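Local structure of superoxide dismutase [Cu-Zn] (7B4O) at residues Y19-V24 with N41-G46; L90-A95 with K127-L132; K35-L40 with H102-D107. The protein probably catalyses the dismutation of superoxide to oxygen and hydrogen peroxide, and carries zinc at both of its active-site metal positions in this structure. One frame throughout, in Å; residues are numbered along the deposited sequence.

Contact 1 of 3, residues Y19-V24 with N41-G46; sequences YKVTGV and NGLSPG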
# COMPACT_ATOMS: atom_id res chain seq x y z
N TYR A 19 13.65 -4.58 12.72
CA TYR A 19 13.29 -3.26 13.28
C TYR A 19 11.87 -3.29 13.85
O TYR A 19 11.17 -4.29 13.68
CB TYR A 19 13.48 -2.18 12.21
CG TYR A 19 14.92 -2.05 11.78
CD1 TYR A 19 15.83 -1.31 12.52
CD2 TYR A 19 15.41 -2.73 10.67
CE1 TYR A 19 17.16 -1.21 12.15
CE2 TYR A 19 16.74 -2.64 10.29
CZ TYR A 19 17.62 -1.88 11.03
OH TYR A 19 18.93 -1.77 10.65
N LYS A 20 11.46 -2.19 14.49
CA LYS A 20 10.14 -2.06 15.17
C LYS A 20 9.45 -0.76 14.75
O LYS A 20 8.47 -0.37 15.39
CB LYS A 20 10.32 -2.11 16.69
CG LYS A 20 11.24 -1.05 17.27
CD LYS A 20 11.23 -0.90 18.77
CE LYS A 20 12.07 0.29 19.20
NZ LYS A 20 11.94 0.58 20.65
N VAL A 21 9.94 -0.12 13.70
CA VAL A 21 9.43 1.21 13.24
C VAL A 21 8.03 1.04 12.65
O VAL A 21 7.85 0.20 11.78
CB VAL A 21 10.40 1.84 12.21
CG1 VAL A 21 9.82 3.13 11.64
CG2 VAL A 21 11.78 2.08 12.80
N THR A 22 7.09 1.86 13.12
CA THR A 22 5.68 1.87 12.67
C THR A 22 5.22 3.31 12.49
O THR A 22 5.90 4.23 12.98
CB THR A 22 4.76 1.17 13.68
OG1 THR A 22 4.79 1.91 14.91
CG2 THR A 22 5.15 -0.26 13.93
N GLY A 23 4.10 3.52 11.81
CA GLY A 23 3.49 4.85 11.79
C GLY A 23 2.62 5.06 10.58
O GLY A 23 2.40 4.11 9.79
N VAL A 24 2.15 6.28 10.47
CA VAL A 24 1.20 6.69 9.40
C VAL A 24 1.72 7.97 8.77
O VAL A 24 2.12 8.90 9.51
CB VAL A 24 -0.24 6.85 9.93
CG1 VAL A 24 -1.20 7.24 8.81
CG2 VAL A 24 -0.72 5.59 10.64
N ASN A 41 6.84 5.90 15.11
CA ASN A 41 7.38 5.48 16.43
C ASN A 41 8.39 4.35 16.22
O ASN A 41 8.44 3.75 15.13
CB ASN A 41 6.24 5.03 17.35
CG ASN A 41 5.27 6.14 17.66
OD1 ASN A 41 5.56 7.01 18.48
ND2 ASN A 41 4.14 6.16 16.98
N GLY A 42 9.18 4.08 17.25
CA GLY A 42 10.12 2.95 17.27
C GLY A 42 11.42 3.24 16.55
O GLY A 42 12.18 2.29 16.31
N LEU A 43 11.70 4.51 16.24
CA LEU A 43 12.94 4.92 15.54
C LEU A 43 14.06 5.18 16.54
O LEU A 43 13.80 5.71 17.62
CB LEU A 43 12.68 6.17 14.71
CG LEU A 43 12.01 5.92 13.38
CD1 LEU A 43 11.41 7.20 12.86
CD2 LEU A 43 12.97 5.32 12.36
N SER A 44 15.30 4.89 16.15
CA SER A 44 16.48 5.35 16.90
C SER A 44 16.46 6.87 16.89
O SER A 44 16.11 7.49 15.88
CB SER A 44 17.77 4.78 16.37
OG SER A 44 17.99 5.15 15.03
N PRO A 45 16.77 7.55 18.01
CA PRO A 45 16.79 9.01 18.02
C PRO A 45 17.72 9.56 16.93
O PRO A 45 18.77 8.97 16.69
CB PRO A 45 17.30 9.35 19.43
CG PRO A 45 16.85 8.17 20.24
CD PRO A 45 17.05 6.98 19.33
N GLY A 46 17.31 10.66 16.32
CA GLY A 46 18.09 11.39 15.30
C GLY A 46 17.44 11.34 13.93
O GLY A 46 16.22 11.05 13.84
O HOH W 1 13.48 0.11 15.06
O HOH W 2 3.14 3.94 15.53

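Contact 2 of 3, residues L90-A95 with K127-L132; sequences LGNITA and KNEDDL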
# COMPACT_ATOMS: atom_id res chain seq x y z
N LEU A 90 12.07 13.14 -0.04
CA LEU A 90 11.33 13.87 1.01
C LEU A 90 12.25 14.14 2.21
O LEU A 90 11.73 14.56 3.24
CB LEU A 90 10.09 13.08 1.43
CG LEU A 90 9.20 12.53 0.31
CD1 LEU A 90 7.89 12.04 0.88
CD2 LEU A 90 8.93 13.54 -0.80
N GLY A 91 13.57 14.00 2.05
CA GLY A 91 14.57 14.46 3.03
C GLY A 91 14.71 13.51 4.21
O GLY A 91 14.90 12.30 3.99
N ASN A 92 14.64 14.07 5.42
CA ASN A 92 14.84 13.31 6.67
C ASN A 92 13.65 13.53 7.59
O ASN A 92 13.05 14.63 7.58
CB ASN A 92 16.12 13.71 7.40
CG ASN A 92 17.35 13.25 6.65
OD1 ASN A 92 17.63 12.06 6.62
ND2 ASN A 92 18.04 14.18 6.01
N ILE A 93 13.37 12.52 8.40
CA ILE A 93 12.47 12.66 9.56
C ILE A 93 13.33 12.49 10.82
O ILE A 93 14.23 11.64 10.83
CB ILE A 93 11.29 11.68 9.48
CG1 ILE A 93 10.27 12.00 10.56
CG2 ILE A 93 11.75 10.23 9.50
CD1 ILE A 93 8.94 11.30 10.39
N THR A 94 13.06 13.31 11.83
CA THR A 94 13.83 13.33 13.09
C THR A 94 13.01 12.64 14.17
O THR A 94 11.87 13.06 14.42
CB THR A 94 14.23 14.76 13.49
OG1 THR A 94 15.00 15.30 12.42
CG2 THR A 94 15.02 14.79 14.78
N ALA A 95 13.60 11.63 14.80
CA ALA A 95 13.03 10.94 15.97
C ALA A 95 13.59 11.58 17.25
O ALA A 95 14.80 11.84 17.31
CB ALA A 95 13.32 9.46 15.90
N LYS A 127 17.78 3.74 8.10
CA LYS A 127 18.49 3.63 9.39
C LYS A 127 19.24 4.93 9.68
O LYS A 127 19.23 5.38 10.83
CB LYS A 127 19.44 2.43 9.37
CG LYS A 127 20.21 2.23 10.66
CD LYS A 127 21.14 1.05 10.65
CE LYS A 127 22.07 1.04 11.85
NZ LYS A 127 21.40 1.49 13.09
N ASN A 128 19.88 5.50 8.66
CA ASN A 128 20.75 6.68 8.84
C ASN A 128 20.17 7.90 8.11
O ASN A 128 19.16 7.79 7.40
CB ASN A 128 22.17 6.37 8.36
CG ASN A 128 22.76 5.20 9.12
OD1 ASN A 128 22.57 5.07 10.34
ND2 ASN A 128 23.42 4.32 8.40
N GLU A 129 20.80 9.03 8.33
CA GLU A 129 20.44 10.33 7.75
C GLU A 129 20.72 10.29 6.24
O GLU A 129 21.74 9.74 5.80
CB GLU A 129 21.24 11.40 8.48
CG GLU A 129 21.01 12.81 7.97
CD GLU A 129 21.76 13.86 8.79
OE1 GLU A 129 22.29 13.51 9.87
OE2 GLU A 129 21.82 15.01 8.34
N ASP A 130 19.81 10.87 5.47
CA ASP A 130 20.03 11.19 4.05
C ASP A 130 20.91 12.44 4.02
O ASP A 130 20.47 13.48 4.53
CB ASP A 130 18.69 11.40 3.36
CG ASP A 130 18.73 11.79 1.89
OD1 ASP A 130 19.82 12.16 1.39
OD2 ASP A 130 17.67 11.74 1.26
N ASP A 131 22.12 12.35 3.43
CA ASP A 131 23.06 13.50 3.43
C ASP A 131 22.67 14.52 2.36
O ASP A 131 23.32 15.56 2.31
CB ASP A 131 24.52 13.04 3.31
CG ASP A 131 24.91 12.43 1.98
OD1 ASP A 131 24.20 12.67 0.98
OD2 ASP A 131 25.93 11.72 1.95
N LEU A 132 21.64 14.22 1.55
CA LEU A 132 21.02 15.15 0.56
C LEU A 132 21.97 15.45 -0.61
O LEU A 132 21.61 16.31 -1.43
CB LEU A 132 20.60 16.45 1.27
CG LEU A 132 19.78 16.30 2.55
CD1 LEU A 132 19.47 17.65 3.16
CD2 LEU A 132 18.51 15.53 2.28
O HOH W 3 15.94 13.62 0.18

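Contact 3 of 3, residues K35-L40 with H102-D107; sequences KVVADL and HLEYID. With ZN (zinc ion), chain G.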
# COMPACT_ATOMS: atom_id res chain seq x y z
N LYS A 35 0.59 18.70 1.37
CA LYS A 35 1.01 18.66 2.78
C LYS A 35 1.35 17.21 3.14
O LYS A 35 0.46 16.33 3.08
CB LYS A 35 -0.09 19.21 3.70
CG LYS A 35 0.29 19.26 5.17
CD LYS A 35 -0.85 19.73 6.03
CE LYS A 35 -0.51 19.81 7.49
NZ LYS A 35 -1.61 20.44 8.25
N VAL A 36 2.60 17.00 3.51
CA VAL A 36 3.11 15.68 3.99
C VAL A 36 3.10 15.74 5.51
O VAL A 36 3.69 16.67 6.07
CB VAL A 36 4.53 15.40 3.46
CG1 VAL A 36 5.04 14.05 3.92
CG2 VAL A 36 4.54 15.51 1.94
N VAL A 37 2.40 14.80 6.14
CA VAL A 37 2.36 14.67 7.62
C VAL A 37 2.74 13.24 7.98
O VAL A 37 2.02 12.32 7.58
CB VAL A 37 0.99 15.04 8.21
CG1 VAL A 37 1.01 14.86 9.73
CG2 VAL A 37 0.59 16.45 7.85
N ALA A 38 3.80 13.08 8.75
CA ALA A 38 4.30 11.75 9.17
C ALA A 38 4.30 11.71 10.69
O ALA A 38 4.77 12.67 11.33
CB ALA A 38 5.66 11.48 8.62
N ASP A 39 3.79 10.61 11.23
CA ASP A 39 3.80 10.32 12.68
C ASP A 39 4.28 8.89 12.85
O ASP A 39 3.48 7.97 12.57
CB ASP A 39 2.44 10.57 13.30
CG ASP A 39 2.11 12.04 13.32
OD1 ASP A 39 2.75 12.77 14.10
OD2 ASP A 39 1.28 12.45 12.50
N LEU A 40 5.54 8.72 13.23
CA LEU A 40 6.19 7.39 13.34
C LEU A 40 6.65 7.17 14.78
O LEU A 40 6.82 8.13 15.54
CB LEU A 40 7.40 7.32 12.40
CG LEU A 40 7.21 7.85 10.98
CD1 LEU A 40 8.48 7.61 10.17
CD2 LEU A 40 6.00 7.24 10.27
N HIS A 102 7.84 13.13 14.18
CA HIS A 102 6.80 13.94 13.52
C HIS A 102 7.47 14.76 12.42
O HIS A 102 8.53 15.37 12.67
CB HIS A 102 6.07 14.81 14.55
CG HIS A 102 5.07 15.73 13.95
ND1 HIS A 102 3.83 15.30 13.48
CD2 HIS A 102 5.09 17.06 13.76
CE1 HIS A 102 3.16 16.34 13.03
NE2 HIS A 102 3.91 17.42 13.20
N LEU A 103 6.85 14.78 11.26
CA LEU A 103 7.29 15.66 10.14
C LEU A 103 6.06 16.24 9.47
O LEU A 103 5.08 15.50 9.28
CB LEU A 103 8.13 14.85 9.15
CG LEU A 103 8.55 15.59 7.88
CD1 LEU A 103 9.44 16.79 8.21
CD2 LEU A 103 9.24 14.66 6.91
N GLU A 104 6.12 17.53 9.18
CA GLU A 104 5.09 18.25 8.40
C GLU A 104 5.81 19.21 7.47
O GLU A 104 6.61 20.01 7.95
CB GLU A 104 4.17 18.97 9.37
CG GLU A 104 2.94 19.59 8.78
CD GLU A 104 2.12 20.24 9.88
OE1 GLU A 104 1.50 21.27 9.57
OE2 GLU A 104 2.14 19.74 11.07
N TYR A 105 5.55 19.13 6.17
CA TYR A 105 6.06 20.15 5.22
C TYR A 105 5.19 20.10 3.97
O TYR A 105 4.44 19.12 3.76
CB TYR A 105 7.55 19.96 4.94
CG TYR A 105 7.86 18.95 3.86
CD1 TYR A 105 7.83 17.59 4.12
CD2 TYR A 105 8.14 19.36 2.57
CE1 TYR A 105 8.09 16.67 3.12
CE2 TYR A 105 8.41 18.45 1.56
CZ TYR A 105 8.38 17.10 1.84
OH TYR A 105 8.63 16.19 0.87
N ILE A 106 5.31 21.15 3.16
CA ILE A 106 4.59 21.30 1.88
C ILE A 106 5.54 20.94 0.75
O ILE A 106 6.57 21.64 0.57
CB ILE A 106 4.05 22.73 1.73
CG1 ILE A 106 3.15 23.14 2.90
CG2 ILE A 106 3.35 22.87 0.39
CD1 ILE A 106 1.98 22.22 3.14
N ASP A 107 5.20 19.89 0.01
CA ASP A 107 5.96 19.42 -1.16
C ASP A 107 5.27 19.95 -2.42
O ASP A 107 4.06 19.80 -2.55
CB ASP A 107 6.08 17.90 -1.14
CG ASP A 107 7.11 17.41 -2.13
OD1 ASP A 107 6.82 17.46 -3.34
OD2 ASP A 107 8.16 16.98 -1.69
ZN ZN G . 3.28 19.30 12.92

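Contact 1 of 3, residues Y19-V24 with N41-G46
Thr22 and Asn41 form the last antiparallel hydrogen-bonded pair where the hairpin of strands 22-30 and 33-41 comes apart. Thr22 N gives a bond to Asn41 O (3.1 Å), and Asn41 N returns one to Thr22 O (2.9 Å); both are fairly straight, at 164°. A CA-H...O contact from Val21 CA (3.3 Å) gives Asn41 O a second partner. Two waters add to this. One joins Thr22 OG1 to Asn41 ND2 within the pair, the amide oxygen of Asn41 turning instead to Lys100; past the pair, another accepts from Lys20 N and donates to Gly42 O.

Among the apolar contacts, Val21 CG2 presses on Leu43 CD2 at 3.5 Å, tighter than usual for two methyl groups, with Val21 CG1 a little farther off. Leu43 starts away from the hairpin, but its CG beside the backbone N (chi1 -80°) brings the branched end back. Lys20 runs extended past Gly42 and lays CE 3.5 Å from Gly42 O. Gly42 itself has positive phi (82°), and a CB there would collide with Lys20 O.

Val144 touches both Val21 and Leu43. This is the beginning of the Greek-key connection that leads from strand 33-41 across the end of the superoxide dismutase barrel to strand 46-53, and Leu43 probably serves as the leucine that plugs the barrel end in this family.

Contact 2 of 3, residues L90-A95 with K127-L132
The flat amide of Asn92 meets the backbone of Asp130 edge-on, while Glu129 CG stands to one side of its plane and Leu132 CD2 to the other, the latter 4.0 Å from Asn92 ND2. It joins barrel strand 89-95 to the loop after strand 122-126, the counterpart of the electrostatic loop of Cu,Zn superoxide dismutases. Two bonds hold this edge. Asp130 N reaches Asn92 OD1 on a lone pair, in the carbonyl plane (2.7 Å), and Asn92 ND2 gives a nearly straight bond to Asp130 O (2.9 Å, 176°), whose oxygen lies almost exactly in the amide plane. The side chain thus reads both the N-H and the C=O of one residue, and the pair of bonds fixes the rotation of the amide. A leucine here would probably leave Asp130 N and O without these mates and let the loop that carries the Asp130 carboxylate shift.

Asp130 makes an Asx turn in this loop. Its chi1 of 178° swings the carboxylate away from its own N-H to face the metal ligands: OD2 bonds to His51 and OD1 to His77, ligands of the two different zinc ions. It is the second-shell bridge characteristic of this family, and Asn92 positions its backbone.

A water links the strand to the same carboxylate, donating to Asp130 OD2 and accepting only weakly from Gly91 N. Leu132 N closes the Asx turn on Asp130 OD1 (2.8 Å), coming from above the carboxylate plane.

Contact 3 of 3, residues K35-L40 with H102-D107
Val36 lies alongside the ring of Tyr105, pointing the same way, with Val36 CB 3.8 Å from Tyr105 CE1. The pair belongs to an antiparallel ladder between strands 33-41 and 101-107 of the Greek-key barrel, in which Val36 with Tyr105 and Ala38 with Leu103 are the hydrogen-bonded pairs. Their side chains face the barrel interior, where Phe50 touches both Ala38 and Leu103.

On the other face, polar groups gather round a surface zinc ion. His102 NE2 (2.0 Å) and Glu104 OE2 (2.2 Å) both bind it, two residues apart on one strand. The neighbouring strand supports each ligand. Asp39 OD1 accepts from His102 ND1 (2.8 Å) at the edge of the imidazole, which steadies the ring's rotation and may strengthen NE2 as a donor to the metal. Lys35 stays fully extended from chi1 (-178°) onward, which carries it across to Glu104 for a long salt bridge from NZ to OE1 (3.5 Å), leaving OE2 to the zinc.

At the far end of the ladder, Tyr105 OH gives a hydrogen bond to the anti lone pair of Asp107 OD2 (2.7 Å), an oxygen also in a salt bridge with Arg85.

In the fold
Strand 33-41 serves two contacts: one edge carries the ladder of contact 3, the other pairs with strand 22-30 and ends in contact 1; a Val24 O to Asp39 N bond joins them. Contact 2 meets contact 1 where Gly46 O approaches Ala95 N, and contact 3 inside the barrel, where Ile93 packs on Ala38 and Leu40. All three are partly buried. Contact 3 buries the greatest area and has two distinct faces, one apolar and inward, the other metal-binding and outward. Contact 1 is mainly backbone and water at the barrel end, with one inward apolar pair. Contact 2 is nearly all side-chain-to-backbone polarity and lies next to the active-site metals, whereas contact 3 holds a separate zinc.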